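Long-range contacts in glycosyl hydrolase family 2, TIM barrel domain protein (Parabacteroides merdae ATCC 43184, PDB 6DXU), which is a family 2 glycoside hydrolase of a human gut bacterium, a beta-glucuronidase that probably cleaves glucuronic acid from glucuronide conjugates: residues Leu277-Val282 with Phe318-Lys323; Lys273-Trp278 with Phe305-Thr310. All coordinates share one frame; numbering follows the deposited sequence.

Both contacts grow from one loop, the link between strands 263-273 and 286-294, and share Leu277 and Trp278. Contact 2 ties that loop to Phe305-Thr310, where the chain leaves the family 2 sandwich domain; contact 1 ties it to the hairpin turn at Phe318-Lys323, which leads into strand 323-331 of the TIM barrel sheet. Their centres lie about 9 Å apart, and they meet directly: Asn321 N comes to 2.7 Å from His309 O, a probable hydrogen bond. Trp278 works for both, its N in contact 2 and its O in contact 1. A bicine touches Lys273 at the outer end of contact 2. The side chain of Pro275 is about 8 Å from this bicine, and the side chain of Leu277 is about 13 Å from a bound bicine.

Contact 1: Leu277-Val282 with Phe318-Lys323; sequences LWDVDV and FFLNGK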
# COMPACT_ATOMS: atom_id res chain seq x y z
N LEU D 277 55.72 3.15 -1.37
CA LEU D 277 54.73 3.14 -0.31
C LEU D 277 54.09 4.51 -0.15
O LEU D 277 54.73 5.55 -0.33
CB LEU D 277 55.35 2.70 1.02
CG LEU D 277 56.02 1.32 1.04
CD1 LEU D 277 56.31 0.88 2.47
CD2 LEU D 277 55.12 0.29 0.35
N TRP D 278 52.80 4.50 0.18
CA TRP D 278 52.09 5.71 0.56
C TRP D 278 52.37 6.00 2.03
O TRP D 278 52.32 5.11 2.87
CB TRP D 278 50.58 5.53 0.34
CG TRP D 278 49.73 6.75 0.57
CD1 TRP D 278 49.31 7.65 -0.38
CD2 TRP D 278 49.20 7.21 1.82
NE1 TRP D 278 48.54 8.64 0.21
CE2 TRP D 278 48.46 8.39 1.56
CE3 TRP D 278 49.27 6.74 3.13
CZ2 TRP D 278 47.81 9.11 2.56
CZ3 TRP D 278 48.62 7.45 4.13
CH2 TRP D 278 47.89 8.62 3.84
N ASP D 279 52.67 7.26 2.33
CA ASP D 279 53.04 7.70 3.67
C ASP D 279 52.46 9.08 3.92
O ASP D 279 52.13 9.80 2.97
CB ASP D 279 54.57 7.68 3.83
CG ASP D 279 55.03 8.35 5.10
OD1 ASP D 279 55.49 9.51 4.98
OD2 ASP D 279 54.91 7.75 6.19
N VAL D 280 52.30 9.45 5.20
CA VAL D 280 51.74 10.77 5.49
C VAL D 280 52.73 11.88 5.17
O VAL D 280 52.31 13.02 4.91
CB VAL D 280 51.25 10.87 6.95
CG1 VAL D 280 50.02 9.95 7.17
CG2 VAL D 280 52.37 10.55 7.94
N ASP D 281 54.03 11.60 5.16
CA ASP D 281 54.99 12.63 4.79
C ASP D 281 55.27 12.65 3.30
O ASP D 281 55.50 13.73 2.74
CB ASP D 281 56.30 12.44 5.56
CG ASP D 281 56.14 12.63 7.05
OD1 ASP D 281 56.68 11.82 7.82
OD2 ASP D 281 55.45 13.59 7.45
N VAL D 282 55.23 11.49 2.66
CA VAL D 282 55.43 11.38 1.21
C VAL D 282 54.25 10.59 0.64
O VAL D 282 54.37 9.38 0.39
CB VAL D 282 56.78 10.71 0.90
CG1 VAL D 282 57.09 10.76 -0.60
CG2 VAL D 282 57.89 11.41 1.68
N PHE D 318 50.13 3.04 17.23
CA PHE D 318 49.77 2.82 15.84
C PHE D 318 51.02 2.85 14.98
O PHE D 318 51.91 3.68 15.18
CB PHE D 318 48.78 3.90 15.37
CG PHE D 318 48.49 3.86 13.90
CD1 PHE D 318 47.60 2.93 13.38
CD2 PHE D 318 49.10 4.77 13.04
CE1 PHE D 318 47.33 2.89 12.02
CE2 PHE D 318 48.84 4.74 11.69
CZ PHE D 318 47.94 3.80 11.17
N PHE D 319 51.09 1.92 14.02
CA PHE D 319 52.25 1.77 13.15
C PHE D 319 51.82 1.93 11.70
O PHE D 319 50.88 1.27 11.25
CB PHE D 319 52.92 0.40 13.33
CG PHE D 319 53.78 0.31 14.56
CD1 PHE D 319 55.15 0.25 14.45
CD2 PHE D 319 53.22 0.32 15.82
CE1 PHE D 319 55.95 0.18 15.58
CE2 PHE D 319 54.01 0.25 16.95
CZ PHE D 319 55.37 0.18 16.83
N LEU D 320 52.53 2.79 10.98
CA LEU D 320 52.36 2.97 9.54
C LEU D 320 53.65 2.50 8.87
O LEU D 320 54.73 3.01 9.18
CB LEU D 320 52.07 4.43 9.19
CG LEU D 320 51.94 4.72 7.70
CD1 LEU D 320 50.73 3.97 7.13
CD2 LEU D 320 51.83 6.21 7.43
N ASN D 321 53.53 1.51 7.98
CA ASN D 321 54.68 1.00 7.23
C ASN D 321 55.81 0.56 8.16
O ASN D 321 56.98 0.82 7.92
CB ASN D 321 55.16 2.03 6.22
CG ASN D 321 54.14 2.28 5.12
OD1 ASN D 321 53.40 1.37 4.74
ND2 ASN D 321 54.11 3.50 4.59
N GLY D 322 55.43 -0.10 9.26
CA GLY D 322 56.36 -0.69 10.20
C GLY D 322 57.02 0.26 11.17
O GLY D 322 57.94 -0.16 11.89
N LYS D 323 56.58 1.51 11.26
CA LYS D 323 57.16 2.46 12.22
C LYS D 323 56.05 3.17 12.99
O LYS D 323 55.01 3.51 12.42
CB LYS D 323 58.04 3.47 11.50
CG LYS D 323 59.11 2.81 10.64
CD LYS D 323 59.85 3.82 9.78
CE LYS D 323 60.84 3.14 8.85
NZ LYS D 323 61.86 4.12 8.38
O HOH W 1 56.03 5.18 5.72
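The flat amide of Asn321 has Leu277 over one face, where the methyl CD1 stands 3.7 Å from Asn321 CG. At the amide's edge, nearly in its plane, Asn321 ND2 donates to Trp278 O at 3.0 Å. The bond is bent, 148° at the hydrogen, and the nitrogen meets that carbonyl from above its plane. Water 1 takes a second bond from ND2 and donates on to Asp279 OD2, so a solvent molecule closes a small bridge between the two side chains. Asn321 OD1 accepts from His309 N, and with these three partners the orientation of the amide is fixed.

The carboxylate of Asp279 faces both ways. Its OD1 accepts from Asp281 N, closing an Asx turn, from above the carboxylate plane, and from Val282 N on its anti lone pair at 3.1 Å, which extends the turn to an Asx motif. Its OD2 lies 3.7 Å from Leu320 CD2. With CG anti to the backbone N (chi1 178°), Leu320 extends towards the loop, and the same CD2 lies 4.2 Å from Val280 CG1. Deeper in, Trp278 NE1 is held by Asp379 O.

Leu320 to Lys323 form a type I' turn with Asn-Gly at its centre, a classic two-residue beta-hairpin; it leads into strand 323-331 of the TIM barrel, and here it docks on a loop of the preceding sandwich domain.

Contact 2: Lys273-Trp278 with Phe305-Thr310; sequences KNPVLW and FGFRHT
Leu277 and Phe307 face each other with their CA atoms 5.1 Å apart, and Trp278 and Arg308 follow at 5.4 Å, so the register advances in the same sense along both chains. One strong backbone bond joins them: Trp278 N donates to Phe307 O at 2.7 Å, nearly straight at 166°. The same oxygen lies 3.4 Å from Leu277 CA in a CA-H...O contact. Farther back the chains diverge, and water 2 fills in, donating to Val276 O and accepting from Phe307 N.

Both segments run mostly as loop at one end of the family 2 sandwich domain, Phe305-Thr310 being the exit from strand 297-305 towards the TIM barrel.

Among the side chains, Phe307 does most of the work. With CG anti to its carbonyl carbon (chi1 -73°), its ring comes up beside Pro275, whose CB meets it obliquely, 3.6 Å from Phe307 CD2; Val276 O sits at the ring's edge, and Tyr286 meets the ring edge-to-face. The Leu277 and Phe307 side chains cross at about a right angle, with Leu277 CD2 4.1 Å from Phe307 CB. Beyond, Trp278 CB packs on the bare CA of Gly306, while Arg308 presses its CB to within 3.4 Å of Trp278 O and sends its guanidinium away to Pro420 O, which its NE reaches.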
# COMPACT_ATOMS: atom_id res chain seq x y z
N LYS D 273 57.01 -5.87 -7.15
CA LYS D 273 58.16 -5.95 -6.25
C LYS D 273 58.65 -4.54 -5.94
O LYS D 273 58.64 -3.66 -6.80
CB LYS D 273 59.28 -6.78 -6.88
N ASN D 274 59.05 -4.33 -4.69
CA ASN D 274 59.52 -3.03 -4.21
C ASN D 274 58.54 -1.91 -4.53
O ASN D 274 58.94 -0.87 -5.11
CB ASN D 274 60.89 -2.70 -4.78
CG ASN D 274 61.89 -3.80 -4.58
OD1 ASN D 274 62.08 -4.28 -3.46
ND2 ASN D 274 62.56 -4.21 -5.66
N PRO D 275 57.27 -2.03 -4.16
CA PRO D 275 56.33 -0.95 -4.48
C PRO D 275 56.69 0.31 -3.72
O PRO D 275 57.27 0.27 -2.63
CB PRO D 275 54.97 -1.51 -4.03
CG PRO D 275 55.32 -2.44 -2.91
CD PRO D 275 56.66 -3.05 -3.30
N VAL D 276 56.39 1.46 -4.33
CA VAL D 276 56.52 2.73 -3.62
C VAL D 276 55.38 2.88 -2.62
O VAL D 276 54.20 2.74 -2.98
CB VAL D 276 56.54 3.89 -4.63
CG1 VAL D 276 56.66 5.20 -3.89
CG2 VAL D 276 57.69 3.70 -5.61
N LEU D 277 55.72 3.15 -1.37
CA LEU D 277 54.73 3.14 -0.31
C LEU D 277 54.09 4.51 -0.15
O LEU D 277 54.73 5.55 -0.33
CB LEU D 277 55.35 2.70 1.02
CG LEU D 277 56.02 1.32 1.04
CD1 LEU D 277 56.31 0.88 2.47
CD2 LEU D 277 55.12 0.29 0.35
N TRP D 278 52.80 4.50 0.18
CA TRP D 278 52.09 5.71 0.56
C TRP D 278 52.37 6.00 2.03
O TRP D 278 52.32 5.11 2.87
CB TRP D 278 50.58 5.53 0.34
CG TRP D 278 49.73 6.75 0.57
CD1 TRP D 278 49.31 7.65 -0.38
CD2 TRP D 278 49.20 7.21 1.82
NE1 TRP D 278 48.54 8.64 0.21
CE2 TRP D 278 48.46 8.39 1.56
CE3 TRP D 278 49.27 6.74 3.13
CZ2 TRP D 278 47.81 9.11 2.56
CZ3 TRP D 278 48.62 7.45 4.13
CH2 TRP D 278 47.89 8.62 3.84
N PHE D 305 45.30 4.47 -6.27
CA PHE D 305 45.38 3.67 -5.06
C PHE D 305 46.79 3.80 -4.51
O PHE D 305 47.69 4.33 -5.17
CB PHE D 305 45.02 2.20 -5.34
CG PHE D 305 46.09 1.43 -6.07
CD1 PHE D 305 46.22 1.53 -7.45
CD2 PHE D 305 46.97 0.60 -5.38
CE1 PHE D 305 47.20 0.82 -8.14
CE2 PHE D 305 47.96 -0.10 -6.06
CZ PHE D 305 48.06 0.01 -7.44
N GLY D 306 46.99 3.31 -3.29
CA GLY D 306 48.30 3.35 -2.68
C GLY D 306 48.57 2.09 -1.89
O GLY D 306 47.65 1.42 -1.42
N PHE D 307 49.86 1.76 -1.76
CA PHE D 307 50.33 0.64 -0.95
C PHE D 307 50.76 1.17 0.41
O PHE D 307 51.65 2.04 0.48
CB PHE D 307 51.52 -0.06 -1.63
CG PHE D 307 51.15 -0.90 -2.83
CD1 PHE D 307 50.47 -2.11 -2.68
CD2 PHE D 307 51.50 -0.48 -4.11
CE1 PHE D 307 50.14 -2.89 -3.78
CE2 PHE D 307 51.18 -1.25 -5.22
CZ PHE D 307 50.49 -2.46 -5.06
N ARG D 308 50.19 0.63 1.48
CA ARG D 308 50.68 0.96 2.82
C ARG D 308 50.19 -0.08 3.81
O ARG D 308 49.13 -0.68 3.62
CB ARG D 308 50.25 2.38 3.25
CG ARG D 308 48.87 2.48 3.91
CD ARG D 308 47.75 2.29 2.89
NE ARG D 308 46.43 2.44 3.51
CZ ARG D 308 45.80 1.48 4.17
NH1 ARG D 308 46.36 0.27 4.29
NH2 ARG D 308 44.61 1.72 4.71
N HIS D 309 51.00 -0.31 4.84
CA HIS D 309 50.70 -1.25 5.91
C HIS D 309 50.35 -0.48 7.17
O HIS D 309 51.08 0.43 7.56
CB HIS D 309 51.90 -2.17 6.17
CG HIS D 309 51.63 -3.24 7.18
ND1 HIS D 309 51.83 -3.06 8.53
CD2 HIS D 309 51.19 -4.51 7.03
CE1 HIS D 309 51.50 -4.16 9.18
NE2 HIS D 309 51.11 -5.06 8.29
N THR D 310 49.25 -0.85 7.81
CA THR D 310 48.82 -0.22 9.05
C THR D 310 48.65 -1.27 10.13
O THR D 310 48.25 -2.41 9.85
CB THR D 310 47.49 0.56 8.86
OG1 THR D 310 46.46 -0.35 8.48
CG2 THR D 310 47.64 1.60 7.78
O HOH W 2 51.62 3.70 -3.11